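Local coordinates for sulfhydryl oxidase 1 (Homo sapiens, PDB 3LLK), which catalyses the FAD-dependent oxidation of thiols to disulfides, probably passing the electrons on to molecular oxygen as in other sulfhydryl oxidases, at residues F48-P57 against L125-Q136. Sequence-based numbering, arbitrary orientation.
Sequences FVAVLAKYFP and LFHFLTVQAARQ. With FAD (flavin-adenine dinucleotide), chain D.
Leu129 drives its isobutyl group as a knob into the hole formed by Phe48, Val51, Leu52 and Tyr55, where the helical segments 48-55 and 125-134 cross at 63°. Its two methyls divide the work: CD1 packs 3.9 Å from Leu52 CD2 and also meets Phe48 and Val51, while CD2 lies 3.8 Å from Tyr55 CB. The buried floor continues toward the flavin, where the Phe48 ring brings CE1 to 3.7 Å from Phe126 CE1, the two side chains crossing at about a right angle. Beside it, Leu125 CD1 abuts the edge of the Phe56 ring, in its plane.

At the partly exposed margin, past the end of helix 39-55, Pro57 lays CG over one face of Phe128, 3.8 Å from the ring centroid in a CH-pi contact. Gln132, bent at its second torsion (chi2 -83°), turns its amide back so that NE2 donates to Tyr55 O at 2.8 Å, tilted from the carbonyl plane but nearly straight at the hydrogen.

From the buried Leu129 cluster, Tyr55 leads to the looser, solvent side. Ala133 CB covers one face of its ring and Lys54 CG the other, and the hydroxyl OH donates to Gln136 OE1 at 2.7 Å, in the carbonyl plane on a lone pair. Gln136 itself is exposed and poorly ordered, the last residue modelled before a gap in the chain. A leucine in place of Tyr55 would probably leave Gln136 without its hydroxyl mate and Ala133 without the ring face it packs on.

His127, with FAD C2A over one ring face and a hydrogen bond to His196, makes helix 118-134 a wall of the cofactor pocket; packing helix 39-55 against this Erv1/Alr-family helix is probably part of the interface between degenerate and functional oxidase domains in the QSOX pseudo-dimer.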
loop_
_atom_site.group_PDB
_atom_site.type_symbol
_atom_site.label_atom_id
_atom_site.label_comp_id
_atom_site.label_asym_id
_atom_site.label_seq_id
_atom_site.Cartn_x
_atom_site.Cartn_y
_atom_site.Cartn_z
ATOM N N PHE A 48 6.049 8.472 -5.683
ATOM C CA PHE A 48 5.011 7.477 -5.420
ATOM C C PHE A 48 4.072 7.331 -6.621
ATOM O O PHE A 48 3.682 6.222 -6.968
ATOM C CB PHE A 48 4.204 7.852 -4.166
ATOM C CG PHE A 48 3.263 6.772 -3.708
ATOM C CD1 PHE A 48 3.753 5.605 -3.125
ATOM C CD2 PHE A 48 1.886 6.917 -3.867
ATOM C CE1 PHE A 48 2.882 4.595 -2.705
ATOM C CE2 PHE A 48 1.013 5.914 -3.451
ATOM C CZ PHE A 48 1.510 4.751 -2.870
ATOM N N VAL A 49 3.705 8.450 -7.247
ATOM C CA VAL A 49 2.825 8.403 -8.412
ATOM C C VAL A 49 3.553 7.700 -9.557
ATOM O O VAL A 49 2.934 6.963 -10.318
ATOM C CB VAL A 49 2.372 9.825 -8.856
ATOM C CG1 VAL A 49 1.661 9.766 -10.186
ATOM C CG2 VAL A 49 1.432 10.409 -7.815
ATOM N N ALA A 50 4.865 7.927 -9.669
ATOM C CA ALA A 50 5.661 7.274 -10.704
ATOM C C ALA A 50 5.584 5.771 -10.457
ATOM O O ALA A 50 5.441 4.985 -11.395
ATOM C CB ALA A 50 7.121 7.740 -10.645
ATOM N N VAL A 51 5.678 5.375 -9.191
ATOM C CA VAL A 51 5.599 3.960 -8.821
ATOM C C VAL A 51 4.216 3.390 -9.160
ATOM O O VAL A 51 4.108 2.285 -9.700
ATOM C CB VAL A 51 5.908 3.759 -7.314
ATOM C CG1 VAL A 51 5.527 2.359 -6.871
ATOM C CG2 VAL A 51 7.397 3.981 -7.062
ATOM N N LEU A 52 3.160 4.146 -8.865
ATOM C CA LEU A 52 1.811 3.680 -9.175
ATOM C C LEU A 52 1.617 3.513 -10.682
ATOM O O LEU A 52 1.125 2.481 -11.152
ATOM C CB LEU A 52 0.767 4.663 -8.638
ATOM C CG LEU A 52 0.737 4.807 -7.113
ATOM C CD1 LEU A 52 -0.208 5.945 -6.740
ATOM C CD2 LEU A 52 0.290 3.486 -6.473
ATOM N N ALA A 53 2.007 4.531 -11.439
ATOM C CA ALA A 53 1.851 4.488 -12.891
ATOM C C ALA A 53 2.494 3.236 -13.482
ATOM O O ALA A 53 1.994 2.669 -14.453
ATOM C CB ALA A 53 2.461 5.736 -13.522
ATOM N N LYS A 54 3.592 2.793 -12.886
ATOM C CA LYS A 54 4.286 1.619 -13.400
ATOM C C LYS A 54 3.891 0.276 -12.789
ATOM O O LYS A 54 3.798 -0.720 -13.504
ATOM C CB LYS A 54 5.796 1.795 -13.241
ATOM C CG LYS A 54 6.605 0.625 -13.774
ATOM C CD LYS A 54 8.088 0.907 -13.707
ATOM C CE LYS A 54 8.874 -0.198 -14.393
ATOM N NZ LYS A 54 10.332 0.096 -14.393
ATOM N N TYR A 55 3.648 0.247 -11.483
ATOM C CA TYR A 55 3.339 -1.013 -10.810
ATOM C C TYR A 55 1.910 -1.296 -10.335
ATOM O O TYR A 55 1.597 -2.438 -10.007
ATOM C CB TYR A 55 4.303 -1.195 -9.637
ATOM C CG TYR A 55 5.751 -1.303 -10.075
ATOM C CD1 TYR A 55 6.169 -2.332 -10.926
ATOM C CD2 TYR A 55 6.701 -0.375 -9.644
ATOM C CE1 TYR A 55 7.497 -2.435 -11.335
ATOM C CE2 TYR A 55 8.028 -0.467 -10.045
ATOM C CZ TYR A 55 8.422 -1.501 -10.890
ATOM O OH TYR A 55 9.739 -1.603 -11.272
ATOM N N PHE A 56 1.047 -0.285 -10.270
ATOM C CA PHE A 56 -0.316 -0.548 -9.834
ATOM C C PHE A 56 -0.956 -1.486 -10.857
ATOM O O PHE A 56 -0.881 -1.239 -12.058
ATOM C CB PHE A 56 -1.124 0.744 -9.733
ATOM C CG PHE A 56 -2.512 0.537 -9.198
ATOM C CD1 PHE A 56 -3.583 0.321 -10.064
ATOM C CD2 PHE A 56 -2.749 0.540 -7.825
ATOM C CE1 PHE A 56 -4.881 0.112 -9.570
ATOM C CE2 PHE A 56 -4.047 0.332 -7.308
ATOM C CZ PHE A 56 -5.112 0.118 -8.184
ATOM N N PRO A 57 -1.598 -2.576 -10.389
ATOM C CA PRO A 57 -2.249 -3.560 -11.273
ATOM C C PRO A 57 -3.616 -3.083 -11.766
ATOM O O PRO A 57 -4.618 -3.771 -11.599
ATOM C CB PRO A 57 -2.367 -4.786 -10.374
ATOM C CG PRO A 57 -2.711 -4.158 -9.039
ATOM C CD PRO A 57 -1.769 -2.947 -8.968
ATOM N N LEU A 125 -2.172 -2.210 -0.821
ATOM C CA LEU A 125 -1.577 -1.505 -1.956
ATOM C C LEU A 125 -0.051 -1.577 -1.899
ATOM O O LEU A 125 0.592 -1.925 -2.891
ATOM C CB LEU A 125 -2.030 -0.034 -1.971
ATOM C CG LEU A 125 -1.359 0.955 -2.945
ATOM C CD1 LEU A 125 -1.475 0.440 -4.377
ATOM C CD2 LEU A 125 -2.017 2.341 -2.831
ATOM N N PHE A 126 0.524 -1.261 -0.735
ATOM C CA PHE A 126 1.980 -1.290 -0.561
ATOM C C PHE A 126 2.584 -2.669 -0.877
ATOM O O PHE A 126 3.550 -2.773 -1.635
ATOM C CB PHE A 126 2.382 -0.887 0.876
ATOM C CG PHE A 126 2.237 0.592 1.184
ATOM C CD1 PHE A 126 2.024 1.531 0.174
ATOM C CD2 PHE A 126 2.319 1.038 2.502
ATOM C CE1 PHE A 126 1.889 2.899 0.478
ATOM C CE2 PHE A 126 2.188 2.399 2.816
ATOM C CZ PHE A 126 1.972 3.327 1.801
ATOM N N HIS A 127 2.034 -3.718 -0.268
ATOM C CA HIS A 127 2.528 -5.074 -0.504
ATOM C C HIS A 127 2.446 -5.406 -1.992
ATOM O O HIS A 127 3.372 -5.975 -2.575
ATOM C CB HIS A 127 1.706 -6.103 0.283
ATOM C CG HIS A 127 1.953 -6.078 1.757
ATOM N ND1 HIS A 127 3.174 -6.395 2.310
ATOM C CD2 HIS A 127 1.148 -5.742 2.794
ATOM C CE1 HIS A 127 3.113 -6.252 3.620
ATOM N NE2 HIS A 127 1.894 -5.858 3.939
ATOM N N PHE A 128 1.341 -5.028 -2.610
ATOM C CA PHE A 128 1.158 -5.326 -4.015
ATOM C C PHE A 128 2.225 -4.650 -4.854
ATOM O O PHE A 128 2.778 -5.271 -5.766
ATOM C CB PHE A 128 -0.241 -4.921 -4.473
ATOM C CG PHE A 128 -0.804 -5.821 -5.533
ATOM C CD1 PHE A 128 -0.224 -5.878 -6.793
ATOM C CD2 PHE A 128 -1.898 -6.639 -5.257
ATOM C CE1 PHE A 128 -0.719 -6.737 -7.774
ATOM C CE2 PHE A 128 -2.406 -7.504 -6.228
ATOM C CZ PHE A 128 -1.814 -7.553 -7.490
ATOM N N LEU A 129 2.537 -3.393 -4.534
ATOM C CA LEU A 129 3.554 -2.665 -5.274
ATOM C C LEU A 129 4.909 -3.365 -5.150
ATOM O O LEU A 129 5.618 -3.486 -6.141
ATOM C CB LEU A 129 3.658 -1.208 -4.784
ATOM C CG LEU A 129 2.426 -0.335 -5.079
ATOM C CD1 LEU A 129 2.584 1.036 -4.441
ATOM C CD2 LEU A 129 2.247 -0.203 -6.590
ATOM N N THR A 130 5.266 -3.834 -3.954
ATOM C CA THR A 130 6.557 -4.514 -3.796
ATOM C C THR A 130 6.619 -5.804 -4.601
ATOM O O THR A 130 7.652 -6.120 -5.214
ATOM C CB THR A 130 6.891 -4.841 -2.311
ATOM O OG1 THR A 130 5.886 -5.693 -1.747
ATOM C CG2 THR A 130 6.997 -3.567 -1.505
ATOM N N VAL A 131 5.515 -6.547 -4.615
ATOM C CA VAL A 131 5.484 -7.791 -5.353
ATOM C C VAL A 131 5.534 -7.557 -6.855
ATOM O O VAL A 131 6.248 -8.258 -7.563
ATOM C CB VAL A 131 4.251 -8.642 -4.989
ATOM C CG1 VAL A 131 4.163 -9.856 -5.921
ATOM C CG2 VAL A 131 4.376 -9.114 -3.533
ATOM N N GLN A 132 4.784 -6.579 -7.344
ATOM C CA GLN A 132 4.804 -6.271 -8.767
ATOM C C GLN A 132 6.243 -5.968 -9.194
ATOM O O GLN A 132 6.688 -6.394 -10.258
ATOM C CB GLN A 132 3.938 -5.051 -9.065
ATOM C CG GLN A 132 2.444 -5.281 -8.964
ATOM C CD GLN A 132 1.862 -5.886 -10.230
ATOM O OE1 GLN A 132 1.950 -7.088 -10.453
ATOM N NE2 GLN A 132 1.271 -5.046 -11.066
ATOM N N ALA A 133 6.965 -5.233 -8.351
ATOM C CA ALA A 133 8.350 -4.856 -8.642
ATOM C C ALA A 133 9.306 -6.040 -8.605
ATOM O O ALA A 133 10.388 -5.985 -9.196
ATOM C CB ALA A 133 8.827 -3.792 -7.644
ATOM N N ALA A 134 8.911 -7.097 -7.900
ATOM C CA ALA A 134 9.744 -8.282 -7.769
ATOM C C ALA A 134 9.465 -9.303 -8.864
ATOM O O ALA A 134 10.245 -10.231 -9.065
ATOM C CB ALA A 134 9.544 -8.915 -6.396
ATOM N N ARG A 135 8.343 -9.149 -9.553
ATOM C CA ARG A 135 8.004 -10.051 -10.644
ATOM C C ARG A 135 8.563 -9.376 -11.875
ATOM O O ARG A 135 7.881 -9.226 -12.887
ATOM C CB ARG A 135 6.489 -10.218 -10.771
ATOM C CG ARG A 135 5.950 -11.463 -10.071
ATOM C CD ARG A 135 4.433 -11.439 -9.982
ATOM N NE ARG A 135 3.969 -10.291 -9.210
ATOM C CZ ARG A 135 2.691 -9.990 -9.017
ATOM N NH1 ARG A 135 1.751 -10.758 -9.544
ATOM N NH2 ARG A 135 2.356 -8.924 -8.302
ATOM N N GLN A 136 9.823 -8.970 -11.762
ATOM C CA GLN A 136 10.520 -8.271 -12.827
ATOM C C GLN A 136 11.923 -8.848 -13.040
ATOM O O GLN A 136 12.281 -9.883 -12.471
ATOM C CB GLN A 136 10.606 -6.785 -12.464
ATOM C CG GLN A 136 11.197 -5.884 -13.530
ATOM C CD GLN A 136 11.201 -4.428 -13.099
ATOM O OE1 GLN A 136 10.163 -3.879 -12.725
ATOM N NE2 GLN A 136 12.370 -3.795 -13.149
HETATM P PA FAD D . -4.201 -4.659 8.163
HETATM O O1A FAD D . -4.591 -3.316 7.653
HETATM O O2A FAD D . -3.092 -4.871 9.132
HETATM O O5B FAD D . -3.944 -5.646 6.972
HETATM C C5B FAD D . -4.468 -5.513 5.648
HETATM C C4B FAD D . -4.576 -6.948 5.203
HETATM O O4B FAD D . -3.287 -7.252 4.603
HETATM C C3B FAD D . -5.128 -8.156 5.991
HETATM O O3B FAD D . -6.549 -8.281 6.033
HETATM C C2B FAD D . -4.377 -9.236 5.355
HETATM O O2B FAD D . -4.974 -9.800 4.228
HETATM C C1B FAD D . -3.035 -8.624 4.924
HETATM N N9A FAD D . -1.906 -8.707 5.796
HETATM C C8A FAD D . -1.781 -8.810 7.207
HETATM N N7A FAD D . -0.579 -8.905 7.671
HETATM C C5A FAD D . 0.180 -8.879 6.509
HETATM C C6A FAD D . 1.573 -8.993 6.343
HETATM N N6A FAD D . 2.425 -9.180 7.360
HETATM N N1A FAD D . 2.122 -8.967 5.075
HETATM C C2A FAD D . 1.368 -8.904 3.943
HETATM N N3A FAD D . -0.022 -8.792 4.098
HETATM C C4A FAD D . -0.563 -8.784 5.422
HETATM N N1 FAD D . -2.382 1.501 13.693
HETATM C C2 FAD D . -2.252 1.740 15.045
HETATM O O2 FAD D . -3.291 1.686 15.723
HETATM N N3 FAD D . -0.926 1.978 15.383
HETATM C C4 FAD D . 0.209 1.997 14.535
HETATM O O4 FAD D . 1.358 2.281 15.010
HETATM C C4X FAD D . -0.029 1.749 13.198
HETATM N N5 FAD D . 1.031 1.850 12.240
HETATM C C5X FAD D . 0.845 1.723 10.838
HETATM C C6 FAD D . 1.947 1.960 9.993
HETATM C C7 FAD D . 1.758 1.807 8.591
HETATM C C7M FAD D . 2.997 2.082 7.738
HETATM C C8 FAD D . 0.496 1.424 8.047
HETATM C C8M FAD D . 0.106 1.176 6.604
HETATM C C9 FAD D . -0.580 1.232 8.913
HETATM C C9A FAD D . -0.509 1.407 10.320
HETATM N N10 FAD D . -1.494 1.244 11.422
HETATM C C10 FAD D . -1.367 1.489 12.764
HETATM C "C1'" FAD D . -2.732 0.638 11.044
HETATM C "C2'" FAD D . -2.854 -0.853 11.116
HETATM O "O2'" FAD D . -1.618 -1.487 10.700
HETATM C "C3'" FAD D . -3.966 -1.510 10.357
HETATM O "O3'" FAD D . -3.917 -1.122 8.990
HETATM C "C4'" FAD D . -5.393 -1.433 10.876
HETATM O "O4'" FAD D . -5.427 -1.602 12.324
HETATM C "C5'" FAD D . -6.412 -2.266 10.228
HETATM O "O5'" FAD D . -6.067 -3.627 10.498
HETATM P P FAD D . -6.628 -4.857 9.734
HETATM O O1P FAD D . -6.814 -5.846 10.797
HETATM O O2P FAD D . -7.842 -4.546 8.936
HETATM O O3P FAD D . -5.510 -5.391 8.705
#